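Local coordinates for myosin-2 (Saccharomyces cerevisiae, PDB 6IXO), which carries organelles and other cargo along actin cables, its motor domain pulling while the globular tail, the part present here, binds receptor proteins on the cargo, at residues 180-185 against 254-259; 204-209 against 265-270; 236-241 against 284-289; 296-301 against 333-338. All coordinates share one frame; numbering follows the deposited sequence.

Contact 1. Residues 180-185 against 254-259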
loop_
_atom_site.group_PDB
_atom_site.type_symbol
_atom_site.label_atom_id
_atom_site.label_comp_id
_atom_site.label_asym_id
_atom_site.label_seq_id
_atom_site.Cartn_x
_atom_site.Cartn_y
_atom_site.Cartn_z
ATOM N N ILE A 180 11.201 18.628 11.110
ATOM C CA ILE A 180 12.018 19.806 10.833
ATOM C C ILE A 180 11.201 21.021 10.363
ATOM O O ILE A 180 11.437 22.123 10.838
ATOM C CB ILE A 180 13.100 19.494 9.736
ATOM C CG1 ILE A 180 14.010 18.349 10.182
ATOM C CG2 ILE A 180 13.926 20.763 9.406
ATOM C CD1 ILE A 180 14.896 18.712 11.402
ATOM N N SER A 181 10.285 20.837 9.400
ATOM C CA SER A 181 9.557 21.985 8.812
ATOM C C SER A 181 8.725 22.705 9.871
ATOM O O SER A 181 8.118 22.081 10.744
ATOM C CB SER A 181 8.625 21.578 7.658
ATOM O OG SER A 181 7.404 21.048 8.155
ATOM N N GLU A 182 8.708 24.028 9.789
ATOM C CA GLU A 182 8.005 24.807 10.783
ATOM C C GLU A 182 6.589 25.052 10.349
ATOM O O GLU A 182 6.333 25.716 9.349
ATOM C CB GLU A 182 8.732 26.127 11.044
ATOM C CG GLU A 182 10.056 25.923 11.743
ATOM C CD GLU A 182 10.684 27.227 12.172
ATOM O OE1 GLU A 182 11.088 28.008 11.283
ATOM O OE2 GLU A 182 10.738 27.488 13.396
ATOM N N SER A 183 5.656 24.484 11.096
ATOM C CA SER A 183 4.261 24.904 11.023
ATOM C C SER A 183 4.141 26.388 11.365
ATOM O O SER A 183 3.246 27.073 10.899
ATOM C CB SER A 183 3.419 24.064 11.974
ATOM O OG SER A 183 4.235 23.516 13.003
ATOM N N LEU A 184 5.043 26.889 12.203
ATOM C CA LEU A 184 5.074 28.333 12.453
ATOM C C LEU A 184 6.412 28.906 12.017
ATOM O O LEU A 184 7.341 29.003 12.817
ATOM C CB LEU A 184 4.818 28.637 13.928
ATOM C CG LEU A 184 3.547 28.026 14.497
ATOM C CD1 LEU A 184 3.773 27.741 15.967
ATOM C CD2 LEU A 184 2.309 28.950 14.266
ATOM N N PRO A 185 6.520 29.264 10.732
ATOM C CA PRO A 185 7.766 29.807 10.182
ATOM C C PRO A 185 8.314 30.952 11.048
ATOM O O PRO A 185 7.547 31.862 11.398
ATOM C CB PRO A 185 7.347 30.299 8.794
ATOM C CG PRO A 185 6.188 29.415 8.431
ATOM C CD PRO A 185 5.449 29.198 9.723
ATOM N N TRP A 254 9.923 23.812 24.175
ATOM C CA TRP A 254 8.501 24.083 24.164
ATOM C C TRP A 254 7.998 24.507 22.777
ATOM O O TRP A 254 6.971 23.980 22.268
ATOM C CB TRP A 254 8.171 25.165 25.209
ATOM C CG TRP A 254 6.702 25.471 25.233
ATOM C CD1 TRP A 254 5.748 24.880 26.036
ATOM C CD2 TRP A 254 6.010 26.432 24.418
ATOM N NE1 TRP A 254 4.502 25.412 25.748
ATOM C CE2 TRP A 254 4.629 26.354 24.755
ATOM C CE3 TRP A 254 6.411 27.336 23.428
ATOM C CZ2 TRP A 254 3.651 27.177 24.150
ATOM C CZ3 TRP A 254 5.431 28.145 22.819
ATOM C CH2 TRP A 254 4.070 28.051 23.180
ATOM N N LYS A 255 8.697 25.446 22.147
ATOM C CA LYS A 255 8.284 25.875 20.803
ATOM C C LYS A 255 8.265 24.745 19.795
ATOM O O LYS A 255 7.339 24.640 19.012
ATOM C CB LYS A 255 9.183 26.975 20.280
ATOM C CG LYS A 255 8.959 28.317 20.997
ATOM C CD LYS A 255 9.981 29.368 20.531
ATOM C CE LYS A 255 9.729 30.696 21.112
ATOM N NZ LYS A 255 10.560 31.742 20.430
ATOM N N ARG A 256 9.310 23.923 19.794
ATOM C CA ARG A 256 9.368 22.780 18.895
ATOM C C ARG A 256 8.222 21.831 19.236
ATOM O O ARG A 256 7.605 21.209 18.338
ATOM C CB ARG A 256 10.756 22.081 19.003
ATOM C CG ARG A 256 10.909 20.914 18.084
ATOM C CD ARG A 256 10.741 21.348 16.610
ATOM N NE ARG A 256 11.691 22.404 16.247
ATOM C CZ ARG A 256 11.806 22.928 15.023
ATOM N NH1 ARG A 256 11.015 22.513 14.014
ATOM N NH2 ARG A 256 12.722 23.867 14.805
ATOM N N GLY A 257 7.894 21.719 20.519
ATOM C CA GLY A 257 6.773 20.850 20.899
ATOM C C GLY A 257 5.437 21.344 20.341
ATOM O O GLY A 257 4.604 20.565 19.830
ATOM N N LEU A 258 5.219 22.647 20.415
ATOM C CA LEU A 258 3.978 23.225 19.879
ATOM C C LEU A 258 3.921 22.949 18.355
ATOM O O LEU A 258 2.891 22.527 17.801
ATOM C CB LEU A 258 3.942 24.735 20.155
ATOM C CG LEU A 258 2.609 25.346 19.713
ATOM C CD1 LEU A 258 1.489 24.787 20.580
ATOM C CD2 LEU A 258 2.639 26.882 19.766
ATOM N N GLN A 259 5.047 23.155 17.674
ATOM C CA GLN A 259 5.073 22.927 16.221
ATOM C C GLN A 259 4.883 21.485 15.860
ATOM O O GLN A 259 4.169 21.173 14.883
ATOM C CB GLN A 259 6.365 23.437 15.586
ATOM C CG GLN A 259 6.378 24.950 15.640
ATOM C CD GLN A 259 7.620 25.544 15.068
ATOM O OE1 GLN A 259 7.644 25.895 13.893
ATOM N NE2 GLN A 259 8.671 25.666 15.889
HETATM O O HOH W 1 13.193 24.148 11.580
HETATM O O HOH W 2 8.770 21.390 13.705
#
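Arg-256 of helix 254-259 reaches across to the C-terminal end of helix 134-180, where the chain runs out into the loop 181-185. With CG anti to the backbone N (chi1 -179°), the side chain bends at its next two torsions and brings NH1 to 3.2 Å from Ile-180 O. This hydrogen bond is bent, and NH1 stands above the carbonyl plane. One water donates to Ile-180 O and accepts from Arg-256 NH2; a second accepts from NH1 at the guanidinium edge and lies 3.1 Å from Ser-181 O. Glu-182 OE2, 4.4 Å from Arg-256 NH2, sits well off the guanidinium plane and offers charge attraction alone; its carboxylate is held by the backbone N atoms of Gly-186 and Ser-188. Leu-258 adds an apolar touch, its CD2 lying 4.1 Å from Leu-184 CD1. Gln-259 is gripped at both ends. Its backbone O accepts from Ser-183 OG at 3.0 Å, while the side chain, extended beyond CG, offers OE1 to Leu-184 N at 3.3 Å. The aliphatic part of Glu-182 lies against Gln-259 OE1, with CB at 3.1 Å, and Gln-259 NE2 lies over a face of the Arg-256 guanidinium. A cation beside the last carbonyls of a helix would probably be favoured by the helix dipole. What results is an arginine side chain bonded to the last carbonyl of a helix, next to a connecting loop pinned to the first turns of another, within the all-helical cargo-binding tail of a class V myosin.

Contact 2. Residues 204-209 against 265-270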
loop_
_atom_site.group_PDB
_atom_site.type_symbol
_atom_site.label_atom_id
_atom_site.label_comp_id
_atom_site.label_asym_id
_atom_site.label_seq_id
_atom_site.Cartn_x
_atom_site.Cartn_y
_atom_site.Cartn_z
ATOM N N ASP A 204 2.761 18.296 1.938
ATOM C CA ASP A 204 3.196 17.267 1.020
ATOM C C ASP A 204 2.800 15.912 1.555
ATOM O O ASP A 204 2.482 15.010 0.776
ATOM C CB ASP A 204 4.696 17.305 0.786
ATOM C CG ASP A 204 5.145 18.615 0.193
ATOM O OD1 ASP A 204 4.540 19.060 -0.801
ATOM O OD2 ASP A 204 6.062 19.226 0.779
ATOM N N ILE A 205 2.851 15.766 2.877
ATOM C CA ILE A 205 2.486 14.495 3.498
ATOM C C ILE A 205 0.985 14.239 3.367
ATOM O O ILE A 205 0.538 13.111 3.074
ATOM C CB ILE A 205 2.877 14.475 4.995
ATOM C CG1 ILE A 205 4.395 14.654 5.131
ATOM C CG2 ILE A 205 2.463 13.162 5.639
ATOM C CD1 ILE A 205 5.232 13.588 4.315
ATOM N N LEU A 206 0.197 15.286 3.603
ATOM C CA LEU A 206 -1.242 15.131 3.444
ATOM C C LEU A 206 -1.603 14.807 1.985
ATOM O O LEU A 206 -2.475 13.973 1.725
ATOM C CB LEU A 206 -1.952 16.410 3.907
ATOM C CG LEU A 206 -1.756 16.578 5.414
ATOM C CD1 LEU A 206 -2.291 17.939 5.815
ATOM C CD2 LEU A 206 -2.509 15.508 6.132
ATOM N N THR A 207 -0.941 15.474 1.038
ATOM C CA THR A 207 -1.172 15.200 -0.386
ATOM C C THR A 207 -0.926 13.726 -0.684
ATOM O O THR A 207 -1.686 13.067 -1.401
ATOM C CB THR A 207 -0.255 16.064 -1.259
ATOM O OG1 THR A 207 -0.691 17.414 -1.171
ATOM C CG2 THR A 207 -0.306 15.619 -2.727
ATOM N N PHE A 208 0.142 13.205 -0.105
ATOM C CA PHE A 208 0.540 11.815 -0.309
ATOM C C PHE A 208 -0.504 10.825 0.210
ATOM O O PHE A 208 -0.902 9.886 -0.497
ATOM C CB PHE A 208 1.914 11.605 0.373
ATOM C CG PHE A 208 2.398 10.163 0.430
ATOM C CD1 PHE A 208 3.343 9.712 -0.474
ATOM C CD2 PHE A 208 1.961 9.289 1.428
ATOM C CE1 PHE A 208 3.845 8.379 -0.397
ATOM C CE2 PHE A 208 2.447 7.990 1.515
ATOM C CZ PHE A 208 3.394 7.531 0.599
ATOM N N PHE A 209 -0.928 11.000 1.456
ATOM C CA PHE A 209 -1.986 10.145 1.988
ATOM C C PHE A 209 -3.339 10.384 1.279
ATOM O O PHE A 209 -4.091 9.423 1.006
ATOM C CB PHE A 209 -2.148 10.352 3.499
ATOM C CG PHE A 209 -1.128 9.633 4.296
ATOM C CD1 PHE A 209 -1.269 8.276 4.566
ATOM C CD2 PHE A 209 0.015 10.301 4.754
ATOM C CE1 PHE A 209 -0.299 7.581 5.290
ATOM C CE2 PHE A 209 0.995 9.619 5.481
ATOM C CZ PHE A 209 0.845 8.255 5.751
ATOM N N THR A 265 -1.052 16.733 14.672
ATOM C CA THR A 265 -2.498 16.821 14.779
ATOM C C THR A 265 -3.098 16.873 13.381
ATOM O O THR A 265 -4.164 16.293 13.128
ATOM C CB THR A 265 -2.923 18.079 15.590
ATOM O OG1 THR A 265 -2.337 17.965 16.890
ATOM C CG2 THR A 265 -4.450 18.176 15.727
ATOM N N ARG A 266 -2.452 17.559 12.452
ATOM C CA ARG A 266 -3.047 17.656 11.113
ATOM C C ARG A 266 -3.158 16.259 10.489
ATOM O O ARG A 266 -4.125 15.945 9.816
ATOM C CB ARG A 266 -2.233 18.580 10.213
ATOM C CG ARG A 266 -2.365 20.082 10.588
ATOM C CD ARG A 266 -1.273 20.919 9.908
ATOM N NE ARG A 266 -1.385 20.939 8.444
ATOM C CZ ARG A 266 -0.505 21.542 7.647
ATOM N NH1 ARG A 266 0.538 22.184 8.169
ATOM N NH2 ARG A 266 -0.669 21.519 6.335
ATOM N N LEU A 267 -2.167 15.426 10.731
ATOM C CA LEU A 267 -2.176 14.076 10.154
ATOM C C LEU A 267 -3.230 13.248 10.866
ATOM O O LEU A 267 -4.001 12.516 10.248
ATOM C CB LEU A 267 -0.785 13.433 10.262
ATOM C CG LEU A 267 -0.587 12.122 9.491
ATOM C CD1 LEU A 267 -0.990 12.248 7.991
ATOM C CD2 LEU A 267 0.884 11.719 9.618
ATOM N N GLU A 268 -3.319 13.396 12.172
ATOM C CA GLU A 268 -4.370 12.715 12.931
ATOM C C GLU A 268 -5.793 13.132 12.527
ATOM O O GLU A 268 -6.716 12.296 12.480
ATOM C CB GLU A 268 -4.119 12.958 14.432
ATOM C CG GLU A 268 -5.044 12.266 15.399
ATOM C CD GLU A 268 -4.761 12.733 16.857
ATOM O OE1 GLU A 268 -4.288 13.877 17.028
ATOM O OE2 GLU A 268 -4.984 11.964 17.813
ATOM N N GLU A 269 -5.987 14.414 12.216
ATOM C CA GLU A 269 -7.325 14.908 11.864
ATOM C C GLU A 269 -7.688 14.406 10.443
ATOM O O GLU A 269 -8.832 14.142 10.142
ATOM C CB GLU A 269 -7.362 16.433 11.941
ATOM C CG GLU A 269 -7.314 16.945 13.384
ATOM C CD GLU A 269 -8.665 16.806 14.042
ATOM O OE1 GLU A 269 -9.707 16.805 13.309
ATOM O OE2 GLU A 269 -8.707 16.712 15.284
ATOM N N TRP A 270 -6.679 14.286 9.590
ATOM C CA TRP A 270 -6.900 13.705 8.270
ATOM C C TRP A 270 -7.426 12.259 8.430
ATOM O O TRP A 270 -8.393 11.845 7.746
ATOM C CB TRP A 270 -5.603 13.732 7.429
ATOM C CG TRP A 270 -5.790 13.053 6.095
ATOM C CD1 TRP A 270 -6.194 13.631 4.918
ATOM C CD2 TRP A 270 -5.615 11.668 5.823
ATOM N NE1 TRP A 270 -6.274 12.679 3.923
ATOM C CE2 TRP A 270 -5.911 11.467 4.451
ATOM C CE3 TRP A 270 -5.211 10.572 6.598
ATOM C CZ2 TRP A 270 -5.856 10.206 3.849
ATOM C CZ3 TRP A 270 -5.138 9.314 5.983
ATOM C CH2 TRP A 270 -5.465 9.152 4.634
#
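The indole of Trp-270 carries Phe-209 CB over one face, 3.8 Å from the centroid of its six-membered ring and close to the ring normal, a CH-pi contact. The phenyl ring beyond that carbon is turned obliquely to the indole, with planes 51° apart. Within its own helix the Phe-209 ring has Phe-208 CD2 over a face and Ile-205 CG2 at the edge; Leu-267 CD1 comes obliquely to Phe-209 CD2, at 3.9 Å. Trp-270 owes its reach to a CG anti to the backbone N (chi1 176°), which sends the indole across to helix 202-218, where NE1 bonds Asn-210 OD1; His-274 stacks on the ring. Leu-206 fills the space beside it, its CD2 resting 4.0 Å from Leu-267 CD1 and 3.8 Å from Trp-270 CB. Leu-206 CD1 comes obliquely to the guanidinium of Arg-266, 4.0 Å from Arg-266 NH2. Replacing Trp-270 with an alanine would probably open a gap beneath Phe-209 CB and leave Asn-210 without its indole partner. The two helices run nearly parallel, their short axes 10.6 Å apart and crossing at -19°. No hydrogen bond joins the two segments, so packing of leucine and aromatic surfaces probably accounts for most of what holds them together, with the bond of Trp-270 to Asn-210 and the salt bridge of Arg-266 to Asp-203 just beyond.

Contact 3. Residues 236-241 against 284-289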
loop_
_atom_site.group_PDB
_atom_site.type_symbol
_atom_site.label_atom_id
_atom_site.label_comp_id
_atom_site.label_asym_id
_atom_site.label_seq_id
_atom_site.Cartn_x
_atom_site.Cartn_y
_atom_site.Cartn_z
ATOM N N TYR A 236 4.878 3.564 10.518
ATOM C CA TYR A 236 6.205 3.789 9.959
ATOM C C TYR A 236 6.638 5.250 10.189
ATOM O O TYR A 236 7.729 5.518 10.669
ATOM C CB TYR A 236 6.227 3.496 8.463
ATOM C CG TYR A 236 7.644 3.462 7.893
ATOM C CD1 TYR A 236 8.481 2.368 8.132
ATOM C CD2 TYR A 236 8.117 4.492 7.085
ATOM C CE1 TYR A 236 9.808 2.321 7.599
ATOM C CE2 TYR A 236 9.426 4.444 6.496
ATOM C CZ TYR A 236 10.256 3.381 6.797
ATOM O OH TYR A 236 11.499 3.328 6.227
ATOM N N VAL A 237 5.782 6.183 9.807
ATOM C CA VAL A 237 6.074 7.611 10.050
ATOM C C VAL A 237 6.358 7.859 11.543
ATOM O O VAL A 237 7.299 8.552 11.919
ATOM C CB VAL A 237 4.886 8.466 9.579
ATOM C CG1 VAL A 237 4.956 9.880 10.151
ATOM C CG2 VAL A 237 4.821 8.469 8.031
ATOM N N ASP A 238 5.525 7.287 12.390
ATOM C CA ASP A 238 5.691 7.415 13.831
ATOM C C ASP A 238 7.093 6.973 14.257
ATOM O O ASP A 238 7.784 7.687 14.980
ATOM C CB ASP A 238 4.612 6.586 14.529
ATOM C CG ASP A 238 4.448 6.921 16.023
ATOM O OD1 ASP A 238 4.328 8.103 16.374
ATOM O OD2 ASP A 238 4.440 5.991 16.832
ATOM N N ALA A 239 7.512 5.781 13.813
ATOM C CA ALA A 239 8.793 5.198 14.264
ATOM C C ALA A 239 9.951 6.048 13.786
ATOM O O ALA A 239 10.803 6.474 14.597
ATOM C CB ALA A 239 8.966 3.686 13.713
ATOM N N ILE A 240 9.979 6.336 12.479
ATOM C CA ILE A 240 11.186 6.963 11.920
ATOM C C ILE A 240 11.271 8.426 12.390
ATOM O O ILE A 240 12.374 8.933 12.619
ATOM C CB ILE A 240 11.237 6.928 10.358
ATOM C CG1 ILE A 240 10.115 7.765 9.748
ATOM C CG2 ILE A 240 11.260 5.454 9.839
ATOM C CD1 ILE A 240 10.229 7.857 8.189
ATOM N N CYS A 241 10.121 9.109 12.532
ATOM C CA CYS A 241 10.196 10.513 13.052
ATOM C C CYS A 241 10.561 10.561 14.539
ATOM O O CYS A 241 11.342 11.434 14.978
ATOM C CB CYS A 241 8.868 11.253 12.835
ATOM S SG CYS A 241 8.598 11.518 11.050
ATOM N N GLN A 284 1.045 7.451 18.260
ATOM C CA GLN A 284 1.111 7.760 19.680
ATOM C C GLN A 284 2.498 8.207 20.139
ATOM O O GLN A 284 2.606 8.966 21.089
ATOM C CB GLN A 284 0.664 6.556 20.516
ATOM C CG GLN A 284 -0.825 6.539 20.899
ATOM C CD GLN A 284 -1.391 7.903 21.313
ATOM O OE1 GLN A 284 -1.116 8.407 22.406
ATOM N NE2 GLN A 284 -2.195 8.494 20.438
ATOM N N HIS A 285 3.569 7.732 19.516
ATOM C CA HIS A 285 4.869 8.146 20.035
ATOM C C HIS A 285 5.126 9.581 19.725
ATOM O O HIS A 285 5.738 10.279 20.539
ATOM C CB HIS A 285 6.011 7.282 19.472
ATOM C CG HIS A 285 5.862 5.830 19.805
ATOM N ND1 HIS A 285 5.315 4.910 18.925
ATOM C CD2 HIS A 285 6.141 5.145 20.940
ATOM C CE1 HIS A 285 5.291 3.717 19.491
ATOM N NE2 HIS A 285 5.790 3.827 20.714
ATOM N N LEU A 286 4.739 10.008 18.528
ATOM C CA LEU A 286 4.848 11.442 18.166
ATOM C C LEU A 286 3.893 12.295 19.000
ATOM O O LEU A 286 4.251 13.378 19.528
ATOM C CB LEU A 286 4.531 11.649 16.679
ATOM C CG LEU A 286 5.580 11.051 15.757
ATOM C CD1 LEU A 286 5.113 11.228 14.323
ATOM C CD2 LEU A 286 6.918 11.829 16.006
ATOM N N ILE A 287 2.665 11.819 19.143
ATOM C CA ILE A 287 1.692 12.617 19.924
ATOM C C ILE A 287 2.216 12.783 21.381
ATOM O O ILE A 287 2.207 13.885 21.980
ATOM C CB ILE A 287 0.297 11.948 19.902
ATOM C CG1 ILE A 287 -0.308 12.069 18.491
ATOM C CG2 ILE A 287 -0.651 12.505 21.044
ATOM C CD1 ILE A 287 -1.582 11.169 18.262
ATOM N N GLN A 288 2.669 11.683 21.962
ATOM C CA GLN A 288 3.085 11.741 23.368
ATOM C C GLN A 288 4.385 12.547 23.516
ATOM O O GLN A 288 4.619 13.175 24.535
ATOM C CB GLN A 288 3.241 10.326 23.919
ATOM C CG GLN A 288 1.886 9.656 24.228
ATOM C CD GLN A 288 2.026 8.170 24.545
ATOM O OE1 GLN A 288 3.036 7.743 25.104
ATOM N NE2 GLN A 288 1.008 7.369 24.167
ATOM N N THR A 289 5.243 12.510 22.503
ATOM C CA THR A 289 6.447 13.352 22.553
ATOM C C THR A 289 6.093 14.836 22.552
ATOM O O THR A 289 6.633 15.638 23.365
ATOM C CB THR A 289 7.372 13.022 21.387
ATOM O OG1 THR A 289 7.818 11.685 21.576
ATOM C CG2 THR A 289 8.617 13.968 21.325
#
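Asp-238 and the first turn of helix 284-289 make the tight half of this contact, the buried carboxylate taking up several N-H groups at once. CG, anti to the backbone N (chi1 -165°), carries the group across to the other helix. OD1 accepts from Leu-286 N at 2.9 Å through its syn lone pair. OD2 receives His-285 ND1 at 2.5 Å, a short bond lying in the imidazole plane, and a weak bond from His-285 N. A carboxylate facing the N-H groups of a helix start is probably stabilised in its charged form. An alanine in place of Asp-238 would probably leave the Leu-286 N-H without its acceptor and the His-285 ring free to turn. The apolar half is looser: Leu-286 CD2 lies 3.8 Å from Cys-241 CB, and its CD1 only brushes Val-237 CG1 at 4.4 Å. The His-285 side is more open, being partly exposed, although Ile-370 touches the imidazole. With short axes 8.6 Å apart and inclined at 51°, the pair is a helix-helix crossing of the DIL domain in which an aspartate of one helix accepts backbone N-H groups at the start of another and a His-carboxylate hydrogen bond from His-285.

Contact 4. Residues 296-301 against 333-338. With SO4 (sulfate ion), chain E.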
loop_
_atom_site.group_PDB
_atom_site.type_symbol
_atom_site.label_atom_id
_atom_site.label_comp_id
_atom_site.label_asym_id
_atom_site.label_seq_id
_atom_site.Cartn_x
_atom_site.Cartn_y
_atom_site.Cartn_z
ATOM N N ARG A 296 4.216 20.813 31.990
ATOM C CA ARG A 296 5.111 21.235 33.048
ATOM C C ARG A 296 5.930 20.049 33.509
ATOM O O ARG A 296 5.414 18.934 33.658
ATOM C CB ARG A 296 4.316 21.823 34.199
ATOM C CG ARG A 296 5.038 22.929 34.930
ATOM C CD ARG A 296 4.216 23.440 36.089
ATOM N NE ARG A 296 4.039 22.436 37.122
ATOM C CZ ARG A 296 3.308 22.612 38.219
ATOM N NH1 ARG A 296 2.699 23.780 38.432
ATOM N NH2 ARG A 296 3.193 21.629 39.111
ATOM N N LYS A 297 7.208 20.311 33.719
ATOM C CA LYS A 297 8.174 19.303 34.123
ATOM C C LYS A 297 8.957 19.814 35.342
ATOM O O LYS A 297 10.181 19.814 35.315
ATOM C CB LYS A 297 9.125 18.999 32.956
ATOM C CG LYS A 297 8.437 18.245 31.783
ATOM C CD LYS A 297 9.266 18.211 30.502
ATOM C CE LYS A 297 9.373 19.599 29.872
ATOM N NZ LYS A 297 8.133 19.911 29.092
ATOM N N TYR A 298 8.263 20.240 36.400
ATOM C CA TYR A 298 8.949 20.910 37.510
ATOM C C TYR A 298 8.822 20.224 38.865
ATOM O O TYR A 298 9.694 20.371 39.710
ATOM C CB TYR A 298 8.458 22.353 37.596
ATOM C CG TYR A 298 8.942 23.159 36.408
ATOM C CD1 TYR A 298 10.241 23.004 35.915
ATOM C CD2 TYR A 298 8.100 24.039 35.746
ATOM C CE1 TYR A 298 10.684 23.729 34.813
ATOM C CE2 TYR A 298 8.534 24.746 34.638
ATOM C CZ TYR A 298 9.820 24.600 34.186
ATOM O OH TYR A 298 10.220 25.336 33.099
ATOM N N THR A 299 7.752 19.468 39.075
ATOM C CA THR A 299 7.579 18.752 40.330
ATOM C C THR A 299 7.564 17.236 40.113
ATOM O O THR A 299 7.317 16.747 38.997
ATOM C CB THR A 299 6.276 19.148 41.027
ATOM O OG1 THR A 299 5.171 18.533 40.348
ATOM C CG2 THR A 299 6.100 20.671 41.032
ATOM N N ILE A 300 7.838 16.507 41.187
ATOM C CA ILE A 300 7.699 15.058 41.193
ATOM C C ILE A 300 6.354 14.613 40.624
ATOM O O ILE A 300 6.278 13.750 39.732
ATOM C CB ILE A 300 7.850 14.512 42.626
ATOM C CG1 ILE A 300 9.293 14.687 43.109
ATOM C CG2 ILE A 300 7.404 13.051 42.699
ATOM C CD1 ILE A 300 10.320 14.020 42.222
ATOM N N GLU A 301 5.286 15.221 41.120
ATOM C CA GLU A 301 3.959 14.873 40.634
ATOM C C GLU A 301 3.800 15.135 39.135
ATOM O O GLU A 301 3.119 14.368 38.431
ATOM C CB GLU A 301 2.891 15.633 41.405
ATOM C CG GLU A 301 1.513 15.071 41.155
ATOM C CD GLU A 301 0.427 15.963 41.686
ATOM O OE1 GLU A 301 0.762 16.992 42.311
ATOM O OE2 GLU A 301 -0.759 15.636 41.475
ATOM N N PRO A 333 14.613 26.451 34.596
ATOM C CA PRO A 333 15.310 25.190 34.266
ATOM C C PRO A 333 14.587 23.991 34.872
ATOM O O PRO A 333 13.922 24.146 35.896
ATOM C CB PRO A 333 16.697 25.359 34.939
ATOM C CG PRO A 333 16.776 26.719 35.358
ATOM C CD PRO A 333 15.375 27.254 35.564
ATOM N N ILE A 334 14.709 22.816 34.273
ATOM C CA ILE A 334 14.216 21.596 34.914
ATOM C C ILE A 334 15.075 21.291 36.148
ATOM O O ILE A 334 16.270 21.088 36.003
ATOM C CB ILE A 334 14.252 20.411 33.957
ATOM C CG1 ILE A 334 13.301 20.690 32.788
ATOM C CG2 ILE A 334 13.793 19.140 34.664
ATOM C CD1 ILE A 334 13.350 19.664 31.690
ATOM N N PRO A 335 14.468 21.243 37.350
ATOM C CA PRO A 335 15.272 21.098 38.573
ATOM C C PRO A 335 16.047 19.788 38.632
ATOM O O PRO A 335 15.611 18.786 38.059
ATOM C CB PRO A 335 14.230 21.149 39.703
ATOM C CG PRO A 335 13.040 21.803 39.104
ATOM C CD PRO A 335 13.033 21.372 37.657
ATOM N N GLN A 336 17.171 19.802 39.354
ATOM C CA GLN A 336 18.033 18.632 39.454
ATOM C C GLN A 336 17.275 17.495 40.102
ATOM O O GLN A 336 17.379 16.343 39.670
ATOM C CB GLN A 336 19.302 18.959 40.246
ATOM C CG GLN A 336 20.145 20.001 39.550
ATOM C CD GLN A 336 20.476 19.572 38.131
ATOM O OE1 GLN A 336 21.107 18.544 37.933
ATOM N NE2 GLN A 336 20.026 20.342 37.141
ATOM N N GLU A 337 16.509 17.851 41.132
ATOM C CA GLU A 337 15.603 16.945 41.826
ATOM C C GLU A 337 14.759 16.117 40.828
ATOM O O GLU A 337 14.557 14.913 40.997
ATOM C CB GLU A 337 14.690 17.745 42.762
ATOM C CG GLU A 337 15.416 18.837 43.603
ATOM C CD GLU A 337 15.431 20.240 42.958
ATOM O OE1 GLU A 337 16.528 20.747 42.617
ATOM O OE2 GLU A 337 14.344 20.848 42.822
ATOM N N ILE A 338 14.281 16.760 39.774
ATOM C CA ILE A 338 13.425 16.058 38.829
ATOM C C ILE A 338 14.280 15.173 37.906
ATOM O O ILE A 338 13.899 14.037 37.612
ATOM C CB ILE A 338 12.538 17.051 38.037
ATOM C CG1 ILE A 338 11.156 17.200 38.702
ATOM C CG2 ILE A 338 12.307 16.567 36.594
ATOM C CD1 ILE A 338 11.122 17.424 40.205
HETATM S S SO4 E . 1.256 22.905 41.775
HETATM O O1 SO4 E . 2.264 21.864 41.944
HETATM O O2 SO4 E . 1.324 23.838 42.896
HETATM O O3 SO4 E . 1.500 23.614 40.525
HETATM O O4 SO4 E . -0.070 22.296 41.725
#
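Tyr-298 turns its CG anti to the carbonyl carbon (chi1 -69°), and this brings the ring, whose CB starts off away from residues 333-338, back alongside the proline-rich turn. In Ile-338 a chi1 of -95°, away from a staggered value, together with chi2 near 47° puts CD1 against the backbone of residues 298-300. The tyrosine presents its edge: Pro-335 CD lies in the ring plane, 3.7 Å from Tyr-298 CD1, while Pro-333 O comes obliquely to 3.4 Å from Tyr-298 CE1. Its hydroxyl is hydrogen-bonded to Ser-332 O, which fixes the far end of the ring. The methyl of Ile-338 is packed closely, CD1 being 3.3 Å from Tyr-298 O and 4.0 Å from Ile-300 CD1. Two helix starts thus lie side by side, those of helices 300-309 and 336-350, each with an N-cap residue before it: Thr-299, whose OG1 accepts from Asp-302 N, and Pro-335. Between them Lys-297 O is buried without a polar partner, and Ile-334 CG2 rests on it at 3.7 Å. The Lys-297 side chain leads away from the contact, its ammonium bonded to the carbonyls of Leu-292 and Val-295 at the end of helix 284-294 and set against the Tyr-325 ring. Arg-296, on the outer side, forms a salt bridge through NE with Asp-302 and meets a sulfate ion, probably from the crystallisation liquor, at its guanidinium edge; NH2 donates to sulfate O1 at 3.0 Å, whereas the approach of NH1 to O3 is too short to be trusted.

Contacts 1 and 2 both use helix 254-273, one at its start and the other farther along, with centres about 16 Å apart and nearest atoms about 5 Å apart. Contact 3 lies about 14 Å, centre to centre, from contact 2 and touches it where Glu-268 OE2 comes 3.5 Å from Ile-287 CD1. The segments of these three interleave along the chain, tying consecutive helices into one bundle. Contact 4 follows later in sequence and sits apart, its centre about 23 Å from that of contact 1 and about 24 Å from that of contact 3. Sulfate ions, probably from the crystallisation liquor, lie near two of them: one at contact 4, one about 5 Å from the Trp-270 side chain.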